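Local coordinates for glycosyl hydrolase family 2, TIM barrel domain protein (Faecalibacterium prausnitzii A2-165, PDB 6ED2) that probably hydrolyses beta-glucuronides as a gut bacterial beta-glucuronidase of glycosyl hydrolase family 2, at residues F341-K345 with M366-F372; M344-G348 with A612-R616; G576-W580 with F615-W619. One frame throughout, in Å; residues are numbered along the deposited sequence.

Contact 1 (F341-K345 with M366-F372); sequences FELMK and MADEEGF
Phe341 and Glu370 mark the nearest backbone approach, CA to CA 7.9 Å, between two helical segments that run at 37° to each other with axes 11.7 Å apart. Phe341 fills this gap. Its ring is clasped on both faces: Met366 CG sits over one, 3.5 Å from the centroid and close to the ring normal, while Met344 CE lies over the centre of the other. With Met366 CG anti to its backbone N (chi1 175°) and the chain bent beyond it, SD also comes obliquely to the Phe341 ring, a Met-aromatic contact. The ring also turns its edge to the face of Phe372, a T-shaped pair with planes at 88°. Helices 334-347 and 361-370 are successive outer helices of the TIM barrel, and Phe372 follows the second of them, just before strand 373-377, beyond the positive-phi residue Gly371. Were Phe341 replaced by an alanine, a gap would probably open between the helices and leave Met366 and the Phe372 face without their aromatic partner. Beside this apolar core runs a salt-bridge network. Lys345 NZ lies 3.0 Å from Glu370 OE1, which it meets from above the carboxylate plane, and 3.0 Å from Glu342 OE2, approached on the syn side. Lys345 CG meanwhile rests at the edge of the Phe372 ring, 3.6 Å from CE1.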
ATOM      1  N   PHE A 341       6.780  19.220 -15.267  1.00 25.50           N
ATOM      2  CA  PHE A 341       7.448  20.504 -15.075  1.00 26.88           C
ATOM      3  C   PHE A 341       6.952  21.229 -13.822  1.00 28.30           C
ATOM      4  O   PHE A 341       7.759  21.827 -13.090  1.00 29.14           O
ATOM      5  CB  PHE A 341       7.299  21.360 -16.332  1.00 23.75           C
ATOM      6  CG  PHE A 341       8.334  21.033 -17.387  1.00 28.84           C
ATOM      7  CD1 PHE A 341       9.556  21.714 -17.423  1.00 27.08           C
ATOM      8  CD2 PHE A 341       8.113  20.008 -18.301  1.00 22.64           C
ATOM      9  CE1 PHE A 341      10.519  21.403 -18.377  1.00 27.45           C
ATOM     10  CE2 PHE A 341       9.072  19.690 -19.262  1.00 25.55           C
ATOM     11  CZ  PHE A 341      10.278  20.387 -19.300  1.00 26.84           C
ATOM     12  N   GLU A 342       5.639  21.190 -13.546  1.00 25.04           N
ATOM     13  CA  GLU A 342       5.154  21.776 -12.298  1.00 28.12           C
ATOM     14  C   GLU A 342       5.830  21.126 -11.088  1.00 23.89           C
ATOM     15  O   GLU A 342       6.182  21.814 -10.121  1.00 26.57           O
ATOM     16  CB  GLU A 342       3.626  21.658 -12.200  1.00 26.12           C
ATOM     17  CG  GLU A 342       2.865  22.520 -13.219  1.00 27.79           C
ATOM     18  CD  GLU A 342       3.318  23.982 -13.215  1.00 31.89           C
ATOM     19  OE1 GLU A 342       2.970  24.717 -12.258  1.00 37.11           O
ATOM     20  OE2 GLU A 342       4.047  24.390 -14.157  1.00 36.89           O
ATOM     21  N   LEU A 343       6.018  19.806 -11.129  1.00 22.13           N
ATOM     22  CA  LEU A 343       6.732  19.104 -10.061  1.00 28.68           C
ATOM     23  C   LEU A 343       8.214  19.482 -10.023  1.00 27.33           C
ATOM     24  O   LEU A 343       8.785  19.679  -8.945  1.00 28.24           O
ATOM     25  CB  LEU A 343       6.591  17.592 -10.241  1.00 26.16           C
ATOM     26  CG  LEU A 343       5.196  16.989 -10.038  1.00 25.15           C
ATOM     27  CD1 LEU A 343       5.197  15.520 -10.428  1.00 24.79           C
ATOM     28  CD2 LEU A 343       4.756  17.172  -8.585  1.00 23.37           C
ATOM     29  N   MET A 344       8.864  19.574 -11.180  1.00 24.18           N
ATOM     30  CA  MET A 344      10.274  19.940 -11.158  1.00 27.09           C
ATOM     31  C   MET A 344      10.462  21.373 -10.687  1.00 28.18           C
ATOM     32  O   MET A 344      11.441  21.666  -9.990  1.00 25.94           O
ATOM     33  CB  MET A 344      10.907  19.720 -12.533  1.00 27.57           C
ATOM     34  CG  MET A 344      11.038  18.245 -12.903  1.00 26.84           C
ATOM     35  SD  MET A 344      12.005  17.962 -14.402  1.00 29.54           S
ATOM     36  CE  MET A 344      11.117  18.889 -15.658  1.00 25.81           C
ATOM     37  N   LYS A 345       9.526  22.270 -11.013  1.00 25.94           N
ATOM     38  CA  LYS A 345       9.598  23.619 -10.451  1.00 29.64           C
ATOM     39  C   LYS A 345       9.358  23.598  -8.946  1.00 27.79           C
ATOM     40  O   LYS A 345      10.066  24.258  -8.177  1.00 24.66           O
ATOM     41  CB  LYS A 345       8.593  24.541 -11.140  1.00 27.39           C
ATOM     42  CG  LYS A 345       8.940  24.837 -12.588  1.00 30.95           C
ATOM     43  CD  LYS A 345       7.703  25.120 -13.428  1.00 34.58           C
ATOM     44  CE  LYS A 345       7.076  26.460 -13.071  1.00 36.01           C
ATOM     45  NZ  LYS A 345       5.863  26.732 -13.923  1.00 34.91           N
ATOM     46  N   MET A 366       8.899  23.005 -23.769  1.00 28.33           N
ATOM     47  CA  MET A 366       8.448  23.426 -22.444  1.00 31.78           C
ATOM     48  C   MET A 366       9.627  23.834 -21.573  1.00 25.93           C
ATOM     49  O   MET A 366       9.539  24.816 -20.829  1.00 25.57           O
ATOM     50  CB  MET A 366       7.635  22.312 -21.765  1.00 30.22           C
ATOM     51  CG  MET A 366       7.243  22.658 -20.312  1.00 35.59           C
ATOM     52  SD  MET A 366       5.613  22.096 -19.722  1.00 41.19           S
ATOM     53  CE  MET A 366       4.556  22.973 -20.879  1.00 38.08           C
ATOM     54  N   ALA A 367      10.728  23.072 -21.624  1.00 27.43           N
ATOM     55  CA  ALA A 367      11.948  23.506 -20.938  1.00 26.62           C
ATOM     56  C   ALA A 367      12.373  24.892 -21.409  1.00 24.41           C
ATOM     57  O   ALA A 367      12.773  25.732 -20.597  1.00 25.60           O
ATOM     58  CB  ALA A 367      13.072  22.495 -21.150  1.00 24.10           C
ATOM     59  N   ASP A 368      12.252  25.162 -22.715  1.00 22.77           N
ATOM     60  CA  ASP A 368      12.564  26.495 -23.227  1.00 27.88           C
ATOM     61  C   ASP A 368      11.736  27.565 -22.530  1.00 30.56           C
ATOM     62  O   ASP A 368      12.239  28.659 -22.239  1.00 31.09           O
ATOM     63  CB  ASP A 368      12.321  26.557 -24.738  1.00 24.60           C
ATOM     64  CG  ASP A 368      13.386  25.821 -25.546  1.00 30.70           C
ATOM     65  OD1 ASP A 368      14.403  25.340 -24.980  1.00 28.34           O
ATOM     66  OD2 ASP A 368      13.196  25.709 -26.773  1.00 32.20           O
ATOM     67  N   GLU A 369      10.462  27.270 -22.250  1.00 31.09           N
ATOM     68  CA  GLU A 369       9.573  28.271 -21.659  1.00 26.77           C
ATOM     69  C   GLU A 369       9.710  28.345 -20.149  1.00 29.90           C
ATOM     70  O   GLU A 369       9.528  29.421 -19.568  1.00 33.65           O
ATOM     71  CB  GLU A 369       8.118  27.969 -22.017  1.00 33.22           C
ATOM     72  CG  GLU A 369       7.758  28.266 -23.461  1.00 41.38           C
ATOM     73  CD  GLU A 369       6.314  27.902 -23.777  1.00 56.42           C
ATOM     74  OE1 GLU A 369       5.549  27.624 -22.824  1.00 53.85           O
ATOM     75  OE2 GLU A 369       5.948  27.888 -24.974  1.00 66.91           O
ATOM     76  N   GLU A 370      10.025  27.234 -19.488  1.00 30.35           N
ATOM     77  CA  GLU A 370      10.165  27.251 -18.037  1.00 30.08           C
ATOM     78  C   GLU A 370      11.588  27.544 -17.566  1.00 32.42           C
ATOM     79  O   GLU A 370      11.820  27.614 -16.355  1.00 31.81           O
ATOM     80  CB  GLU A 370       9.684  25.924 -17.456  1.00 28.31           C
ATOM     81  CG  GLU A 370       8.261  25.575 -17.892  1.00 33.82           C
ATOM     82  CD  GLU A 370       7.229  26.612 -17.458  1.00 39.43           C
ATOM     83  OE1 GLU A 370       7.419  27.289 -16.414  1.00 45.71           O
ATOM     84  OE2 GLU A 370       6.228  26.768 -18.183  1.00 45.74           O
ATOM     85  N   GLY A 371      12.545  27.708 -18.476  1.00 29.48           N
ATOM     86  CA  GLY A 371      13.913  27.978 -18.068  1.00 30.72           C
ATOM     87  C   GLY A 371      14.581  26.814 -17.366  1.00 31.08           C
ATOM     88  O   GLY A 371      15.137  26.975 -16.276  1.00 33.93           O
ATOM     89  N   PHE A 372      14.521  25.632 -17.974  1.00 28.04           N
ATOM     90  CA  PHE A 372      15.184  24.439 -17.468  1.00 29.48           C
ATOM     91  C   PHE A 372      16.363  24.095 -18.369  1.00 30.82           C
ATOM     92  O   PHE A 372      16.327  24.342 -19.575  1.00 27.48           O
ATOM     93  CB  PHE A 372      14.221  23.247 -17.401  1.00 29.07           C
ATOM     94  CG  PHE A 372      13.462  23.152 -16.103  1.00 32.15           C
ATOM     95  CD1 PHE A 372      12.313  23.899 -15.898  1.00 30.60           C
ATOM     96  CD2 PHE A 372      13.900  22.314 -15.088  1.00 28.94           C
ATOM     97  CE1 PHE A 372      11.616  23.814 -14.698  1.00 30.40           C
ATOM     98  CE2 PHE A 372      13.210  22.230 -13.881  1.00 31.68           C
ATOM     99  CZ  PHE A 372      12.066  22.978 -13.686  1.00 27.59           C
TER
HETATM  100  O   HOH W   1       4.871  24.348 -16.992  1.00 30.65           O

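Contact 2 (M344-G348 with A612-R616)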
ATOM      1  N   MET A 344       8.864  19.574 -11.180  1.00 24.18           N
ATOM      2  CA  MET A 344      10.274  19.940 -11.158  1.00 27.09           C
ATOM      3  C   MET A 344      10.462  21.373 -10.687  1.00 28.18           C
ATOM      4  O   MET A 344      11.441  21.666  -9.990  1.00 25.94           O
ATOM      5  CB  MET A 344      10.907  19.720 -12.533  1.00 27.57           C
ATOM      6  CG  MET A 344      11.038  18.245 -12.903  1.00 26.84           C
ATOM      7  SD  MET A 344      12.005  17.962 -14.402  1.00 29.54           S
ATOM      8  CE  MET A 344      11.117  18.889 -15.658  1.00 25.81           C
ATOM      9  N   LYS A 345       9.526  22.270 -11.013  1.00 25.94           N
ATOM     10  CA  LYS A 345       9.598  23.619 -10.451  1.00 29.64           C
ATOM     11  C   LYS A 345       9.358  23.598  -8.946  1.00 27.79           C
ATOM     12  O   LYS A 345      10.066  24.258  -8.177  1.00 24.66           O
ATOM     13  CB  LYS A 345       8.593  24.541 -11.140  1.00 27.39           C
ATOM     14  CG  LYS A 345       8.940  24.837 -12.588  1.00 30.95           C
ATOM     15  CD  LYS A 345       7.703  25.120 -13.428  1.00 34.58           C
ATOM     16  CE  LYS A 345       7.076  26.460 -13.071  1.00 36.01           C
ATOM     17  NZ  LYS A 345       5.863  26.732 -13.923  1.00 34.91           N
ATOM     18  N   TRP A 346       8.362  22.841  -8.503  1.00 26.37           N
ATOM     19  CA  TRP A 346       8.060  22.783  -7.078  1.00 28.73           C
ATOM     20  C   TRP A 346       9.265  22.284  -6.290  1.00 27.73           C
ATOM     21  O   TRP A 346       9.594  22.826  -5.231  1.00 25.18           O
ATOM     22  CB  TRP A 346       6.846  21.875  -6.868  1.00 28.22           C
ATOM     23  CG  TRP A 346       6.497  21.550  -5.463  1.00 32.63           C
ATOM     24  CD1 TRP A 346       5.729  22.297  -4.613  1.00 29.22           C
ATOM     25  CD2 TRP A 346       6.866  20.366  -4.736  1.00 28.31           C
ATOM     26  NE1 TRP A 346       5.601  21.652  -3.407  1.00 28.50           N
ATOM     27  CE2 TRP A 346       6.282  20.465  -3.453  1.00 26.28           C
ATOM     28  CE3 TRP A 346       7.641  19.240  -5.043  1.00 27.22           C
ATOM     29  CZ2 TRP A 346       6.448  19.481  -2.471  1.00 28.47           C
ATOM     30  CZ3 TRP A 346       7.797  18.250  -4.070  1.00 27.36           C
ATOM     31  CH2 TRP A 346       7.202  18.381  -2.799  1.00 29.23           C
ATOM     32  N   ILE A 347       9.958  21.266  -6.806  1.00 23.35           N
ATOM     33  CA  ILE A 347      11.057  20.681  -6.042  1.00 27.48           C
ATOM     34  C   ILE A 347      12.360  21.474  -6.129  1.00 26.64           C
ATOM     35  O   ILE A 347      13.279  21.217  -5.342  1.00 25.52           O
ATOM     36  CB  ILE A 347      11.258  19.221  -6.482  1.00 23.51           C
ATOM     37  CG1 ILE A 347      11.923  18.421  -5.362  1.00 22.64           C
ATOM     38  CG2 ILE A 347      12.019  19.160  -7.783  1.00 21.87           C
ATOM     39  CD1 ILE A 347      11.923  16.939  -5.603  1.00 24.89           C
ATOM     40  N   GLY A 348      12.466  22.456  -7.023  1.00 25.54           N
ATOM     41  CA  GLY A 348      13.677  23.255  -7.119  1.00 25.84           C
ATOM     42  C   GLY A 348      14.720  22.736  -8.088  1.00 28.66           C
ATOM     43  O   GLY A 348      15.866  23.197  -8.046  1.00 31.23           O
ATOM     44  N   ALA A 612      11.129  13.362  -2.100  1.00 25.76           N
ATOM     45  CA  ALA A 612      10.877  14.633  -2.772  1.00 27.52           C
ATOM     46  C   ALA A 612      10.993  15.806  -1.814  1.00 27.19           C
ATOM     47  O   ALA A 612      11.408  16.893  -2.224  1.00 28.36           O
ATOM     48  CB  ALA A 612       9.499  14.636  -3.442  1.00 24.70           C
ATOM     49  N   TYR A 613      10.644  15.606  -0.539  1.00 26.98           N
ATOM     50  CA  TYR A 613      10.734  16.688   0.443  1.00 27.54           C
ATOM     51  C   TYR A 613      12.173  16.933   0.895  1.00 27.46           C
ATOM     52  O   TYR A 613      12.564  18.088   1.130  1.00 26.91           O
ATOM     53  CB  TYR A 613       9.799  16.376   1.623  1.00 24.13           C
ATOM     54  CG  TYR A 613       8.354  16.465   1.165  1.00 29.65           C
ATOM     55  CD1 TYR A 613       7.715  17.709   1.038  1.00 25.99           C
ATOM     56  CD2 TYR A 613       7.652  15.328   0.788  1.00 25.66           C
ATOM     57  CE1 TYR A 613       6.407  17.803   0.573  1.00 28.70           C
ATOM     58  CE2 TYR A 613       6.351  15.411   0.317  1.00 28.69           C
ATOM     59  CZ  TYR A 613       5.733  16.646   0.218  1.00 29.94           C
ATOM     60  OH  TYR A 613       4.439  16.717  -0.245  1.00 29.58           O
ATOM     61  N   LEU A 614      12.990  15.880   0.982  1.00 28.02           N
ATOM     62  CA  LEU A 614      14.414  16.092   1.218  1.00 28.57           C
ATOM     63  C   LEU A 614      15.024  16.938   0.102  1.00 28.09           C
ATOM     64  O   LEU A 614      15.710  17.933   0.367  1.00 26.63           O
ATOM     65  CB  LEU A 614      15.125  14.746   1.354  1.00 29.69           C
ATOM     66  CG  LEU A 614      16.626  14.714   1.680  1.00 29.70           C
ATOM     67  CD1 LEU A 614      16.996  13.365   2.297  1.00 29.45           C
ATOM     68  CD2 LEU A 614      17.452  14.945   0.422  1.00 30.16           C
ATOM     69  N   PHE A 615      14.744  16.586  -1.158  1.00 22.52           N
ATOM     70  CA  PHE A 615      15.361  17.311  -2.262  1.00 25.51           C
ATOM     71  C   PHE A 615      14.830  18.730  -2.357  1.00 31.39           C
ATOM     72  O   PHE A 615      15.587  19.654  -2.671  1.00 29.22           O
ATOM     73  CB  PHE A 615      15.142  16.577  -3.582  1.00 27.43           C
ATOM     74  CG  PHE A 615      16.166  15.513  -3.859  1.00 24.38           C
ATOM     75  CD1 PHE A 615      17.494  15.855  -4.108  1.00 25.50           C
ATOM     76  CD2 PHE A 615      15.809  14.167  -3.854  1.00 23.82           C
ATOM     77  CE1 PHE A 615      18.452  14.866  -4.364  1.00 24.85           C
ATOM     78  CE2 PHE A 615      16.764  13.166  -4.112  1.00 26.56           C
ATOM     79  CZ  PHE A 615      18.079  13.522  -4.360  1.00 25.36           C
ATOM     80  N   ARG A 616      13.533  18.924  -2.091  1.00 30.75           N
ATOM     81  CA  ARG A 616      12.956  20.262  -2.180  1.00 27.32           C
ATOM     82  C   ARG A 616      13.629  21.207  -1.196  1.00 30.13           C
ATOM     83  O   ARG A 616      13.981  22.341  -1.542  1.00 32.00           O
ATOM     84  CB  ARG A 616      11.445  20.216  -1.917  1.00 26.70           C
ATOM     85  CG  ARG A 616      10.803  21.587  -1.877  1.00 23.08           C
ATOM     86  CD  ARG A 616       9.296  21.492  -1.899  1.00 31.52           C
ATOM     87  NE  ARG A 616       8.694  22.729  -2.387  1.00 34.80           N
ATOM     88  CZ  ARG A 616       7.871  23.493  -1.667  1.00 41.81           C
ATOM     89  NH1 ARG A 616       7.543  23.146  -0.425  1.00 35.61           N
ATOM     90  NH2 ARG A 616       7.374  24.603  -2.192  1.00 32.38           N
TER
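The backbone oxygen of Trp346 accepts a hydrogen bond from Arg616 NE at 3.0 Å, with an N-H...O angle of 156°. The donor stands above the carbonyl plane, whereas the oxygen lies almost in the plane of the guanidinium. With that bond in place the guanidinium lies flat on the indole: the planes differ by 4°, and Arg616 CZ is 3.9 Å from the centroid of the five-membered ring of Trp346, a cation-pi stack. Arg616 CD continues the cover over the six-membered ring as a CH-pi contact. The chi1 of 172° swings the Trp346 indole away from its own backbone N and places its six-membered ring against Tyr613, whose CE1 is 3.5 Å from Trp346 CZ2, in an offset edge-to-face pair, indole edge to phenol face. Ile347 CD1 lies 3.8 Å from Phe615 CB and touches Ala612, and Ile347 O receives a nearly straight CA-H...O contact from Arg616 CA. Gly348, with positive phi, forms a Schellman motif at the C-terminal end of helix 334-347. Tyr613 OH bonds to Glu555 of a neighbouring subunit, and Trp346 packs on Leu547 of the same neighbouring subunit. Helix 334-347 is thus joined to helix 610-621, with Phe319 of strand 312-320 against Ile347 and helix 554-570 against Phe615.

Contact 3 (G576-W580 with F615-W619); sequences GELVW and FRKRW
Strand 574-580 of the TIM barrel is backed here by helix 610-621, the next helix in the chain; the axes of the two segments run at 171°, nearly antiparallel, and 12.5 Å apart. Glu577 CG sits between the backbone N and the carbonyl carbon (chi1 49°) and the chain extends beyond it, carrying the carboxylate out to the helix, where the side-on NE/NH2 edge of Arg618 grips both oxygens in a bidentate salt bridge. Arg618 NH2 donates to OE1 of Glu577 at 2.7 Å, and Arg618 NE donates to Glu577 OE2 at 2.9 Å, both nearly straight. Both oxygens use their syn lone pairs, and the carboxylate and guanidinium planes are only 7° apart. A third donor, Trp619 NE1, reaches Glu577 OE2 at 2.9 Å from above the carboxylate plane, its N-H along the indole plane, giving OE2 two bonds. This is the strand-to-outer-helix layering of a beta/alpha barrel, in which outward-facing strand residues meet the helices. Tyr315 of the neighbouring strand 312-320 bonds to Glu577 OE1, and Asp569 of helix 554-570 takes a second salt bridge from Arg618 NH2. Several donors thus gather on the buried carboxylate, which would probably stabilise its ionised form. Two residues on, Val579 CG2 comes obliquely to Phe615 CZ at 3.7 Å, while Val579 CG1 lies 4.3 Å from Trp619 CH2.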
ATOM      1  N   GLY A 576      27.258  19.241 -10.004  1.00 26.68           N
ATOM      2  CA  GLY A 576      25.890  18.930 -10.340  1.00 27.93           C
ATOM      3  C   GLY A 576      25.449  17.603  -9.770  1.00 28.16           C
ATOM      4  O   GLY A 576      26.260  16.677  -9.653  1.00 27.54           O
ATOM      5  N   GLU A 577      24.167  17.505  -9.406  1.00 27.20           N
ATOM      6  CA  GLU A 577      23.574  16.261  -8.922  1.00 27.56           C
ATOM      7  C   GLU A 577      22.265  16.042  -9.663  1.00 25.67           C
ATOM      8  O   GLU A 577      21.328  16.836  -9.532  1.00 29.77           O
ATOM      9  CB  GLU A 577      23.348  16.294  -7.405  1.00 24.98           C
ATOM     10  CG  GLU A 577      22.634  17.551  -6.913  1.00 24.54           C
ATOM     11  CD  GLU A 577      22.755  17.740  -5.409  1.00 31.53           C
ATOM     12  OE1 GLU A 577      23.873  18.058  -4.921  1.00 31.44           O
ATOM     13  OE2 GLU A 577      21.730  17.565  -4.715  1.00 33.45           O
ATOM     14  N   LEU A 578      22.205  14.990 -10.455  1.00 23.63           N
ATOM     15  CA  LEU A 578      20.976  14.597 -11.121  1.00 26.11           C
ATOM     16  C   LEU A 578      20.684  13.205 -10.601  1.00 27.79           C
ATOM     17  O   LEU A 578      21.460  12.271 -10.846  1.00 24.52           O
ATOM     18  CB  LEU A 578      21.104  14.628 -12.645  1.00 22.31           C
ATOM     19  CG  LEU A 578      21.605  15.931 -13.266  1.00 26.34           C
ATOM     20  CD1 LEU A 578      21.601  15.802 -14.779  1.00 26.36           C
ATOM     21  CD2 LEU A 578      20.808  17.145 -12.848  1.00 22.67           C
ATOM     22  N   VAL A 579      19.598  13.079  -9.840  1.00 23.87           N
ATOM     23  CA  VAL A 579      19.318  11.842  -9.123  1.00 23.50           C
ATOM     24  C   VAL A 579      18.534  10.923 -10.043  1.00 24.78           C
ATOM     25  O   VAL A 579      17.828  11.374 -10.951  1.00 27.31           O
ATOM     26  CB  VAL A 579      18.574  12.136  -7.797  1.00 29.44           C
ATOM     27  CG1 VAL A 579      17.144  12.627  -8.056  1.00 23.74           C
ATOM     28  CG2 VAL A 579      18.579  10.917  -6.870  1.00 26.28           C
ATOM     29  N   TRP A 580      18.689   9.616  -9.840  1.00 25.99           N
ATOM     30  CA  TRP A 580      17.885   8.614 -10.532  1.00 26.18           C
ATOM     31  C   TRP A 580      16.746   8.175  -9.616  1.00 25.72           C
ATOM     32  O   TRP A 580      17.002   7.662  -8.527  1.00 27.11           O
ATOM     33  CB  TRP A 580      18.747   7.415 -10.890  1.00 24.33           C
ATOM     34  CG  TRP A 580      18.182   6.518 -11.936  1.00 25.60           C
ATOM     35  CD1 TRP A 580      17.770   5.228 -11.773  1.00 25.24           C
ATOM     36  CD2 TRP A 580      18.017   6.827 -13.318  1.00 22.51           C
ATOM     37  NE1 TRP A 580      17.355   4.715 -12.975  1.00 26.78           N
ATOM     38  CE2 TRP A 580      17.490   5.681 -13.940  1.00 24.84           C
ATOM     39  CE3 TRP A 580      18.254   7.970 -14.091  1.00 24.73           C
ATOM     40  CZ2 TRP A 580      17.194   5.640 -15.303  1.00 20.49           C
ATOM     41  CZ3 TRP A 580      17.953   7.932 -15.435  1.00 24.22           C
ATOM     42  CH2 TRP A 580      17.432   6.770 -16.031  1.00 23.46           C
ATOM     43  N   PHE A 615      14.744  16.586  -1.158  1.00 22.52           N
ATOM     44  CA  PHE A 615      15.361  17.311  -2.262  1.00 25.51           C
ATOM     45  C   PHE A 615      14.830  18.730  -2.357  1.00 31.39           C
ATOM     46  O   PHE A 615      15.587  19.654  -2.671  1.00 29.22           O
ATOM     47  CB  PHE A 615      15.142  16.577  -3.582  1.00 27.43           C
ATOM     48  CG  PHE A 615      16.166  15.513  -3.859  1.00 24.38           C
ATOM     49  CD1 PHE A 615      17.494  15.855  -4.108  1.00 25.50           C
ATOM     50  CD2 PHE A 615      15.809  14.167  -3.854  1.00 23.82           C
ATOM     51  CE1 PHE A 615      18.452  14.866  -4.364  1.00 24.85           C
ATOM     52  CE2 PHE A 615      16.764  13.166  -4.112  1.00 26.56           C
ATOM     53  CZ  PHE A 615      18.079  13.522  -4.360  1.00 25.36           C
ATOM     54  N   ARG A 616      13.533  18.924  -2.091  1.00 30.75           N
ATOM     55  CA  ARG A 616      12.956  20.262  -2.180  1.00 27.32           C
ATOM     56  C   ARG A 616      13.629  21.207  -1.196  1.00 30.13           C
ATOM     57  O   ARG A 616      13.981  22.341  -1.542  1.00 32.00           O
ATOM     58  CB  ARG A 616      11.445  20.216  -1.917  1.00 26.70           C
ATOM     59  CG  ARG A 616      10.803  21.587  -1.877  1.00 23.08           C
ATOM     60  CD  ARG A 616       9.296  21.492  -1.899  1.00 31.52           C
ATOM     61  NE  ARG A 616       8.694  22.729  -2.387  1.00 34.80           N
ATOM     62  CZ  ARG A 616       7.871  23.493  -1.667  1.00 41.81           C
ATOM     63  NH1 ARG A 616       7.543  23.146  -0.425  1.00 35.61           N
ATOM     64  NH2 ARG A 616       7.374  24.603  -2.192  1.00 32.38           N
ATOM     65  N   LYS A 617      13.794  20.764   0.052  1.00 28.44           N
ATOM     66  CA  LYS A 617      14.469  21.603   1.031  1.00 28.87           C
ATOM     67  C   LYS A 617      15.912  21.862   0.621  1.00 33.73           C
ATOM     68  O   LYS A 617      16.397  22.996   0.708  1.00 34.93           O
ATOM     69  CB  LYS A 617      14.406  20.962   2.416  1.00 31.27           C
ATOM     70  CG  LYS A 617      15.219  21.744   3.459  1.00 46.24           C
ATOM     71  CD  LYS A 617      14.945  21.252   4.889  1.00 61.32           C
ATOM     72  CE  LYS A 617      16.002  21.723   5.900  1.00 54.98           C
ATOM     73  NZ  LYS A 617      16.029  20.845   7.125  1.00 55.91           N
ATOM     74  N   ARG A 618      16.614  20.826   0.157  1.00 28.42           N
ATOM     75  CA  ARG A 618      18.008  21.009  -0.231  1.00 31.76           C
ATOM     76  C   ARG A 618      18.132  21.905  -1.463  1.00 30.49           C
ATOM     77  O   ARG A 618      18.875  22.894  -1.453  1.00 31.85           O
ATOM     78  CB  ARG A 618      18.666  19.646  -0.480  1.00 30.39           C
ATOM     79  CG  ARG A 618      20.101  19.729  -1.008  1.00 27.49           C
ATOM     80  CD  ARG A 618      20.722  18.332  -1.140  1.00 31.67           C
ATOM     81  NE  ARG A 618      21.925  18.343  -1.961  1.00 26.65           N
ATOM     82  CZ  ARG A 618      23.146  18.608  -1.491  1.00 29.21           C
ATOM     83  NH1 ARG A 618      23.321  18.880  -0.199  1.00 21.89           N
ATOM     84  NH2 ARG A 618      24.193  18.600  -2.311  1.00 27.83           N
ATOM     85  N   TRP A 619      17.390  21.586  -2.528  1.00 30.62           N
ATOM     86  CA  TRP A 619      17.613  22.244  -3.810  1.00 28.20           C
ATOM     87  C   TRP A 619      17.173  23.700  -3.788  1.00 30.86           C
ATOM     88  O   TRP A 619      17.767  24.527  -4.486  1.00 30.57           O
ATOM     89  CB  TRP A 619      16.886  21.486  -4.917  1.00 26.46           C
ATOM     90  CG  TRP A 619      17.608  20.249  -5.350  1.00 26.94           C
ATOM     91  CD1 TRP A 619      18.880  19.877  -5.011  1.00 27.34           C
ATOM     92  CD2 TRP A 619      17.105  19.223  -6.207  1.00 27.76           C
ATOM     93  NE1 TRP A 619      19.200  18.675  -5.607  1.00 22.76           N
ATOM     94  CE2 TRP A 619      18.126  18.258  -6.351  1.00 27.04           C
ATOM     95  CE3 TRP A 619      15.884  19.024  -6.873  1.00 26.95           C
ATOM     96  CZ2 TRP A 619      17.967  17.114  -7.135  1.00 21.11           C
ATOM     97  CZ3 TRP A 619      15.731  17.887  -7.640  1.00 23.13           C
ATOM     98  CH2 TRP A 619      16.766  16.945  -7.756  1.00 25.02           C
TER

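All three contacts lie within the TIM barrel domain and on the same side of the chain's centre. Contact 1 and contact 2 share helix 334-347, with their centres about 13 Å apart, in overlapping segments of its C-terminal half, with Met344 and Lys345 common to both. Contacts 2 and 3 share helix 610-621; their centres are about 7 Å apart, and they touch where Ile347 O and Gly348 O pack on Trp619 CB. Contacts 1 and 3 are about 15 Å apart between centres and do not touch. In sequence, contact 1 closes before contact 3 opens, whereas contact 2 starts on the same helix as contact 1 and ends on the same helix as contact 3, bringing a late helix beside an early one and so closing the ring of barrel helices.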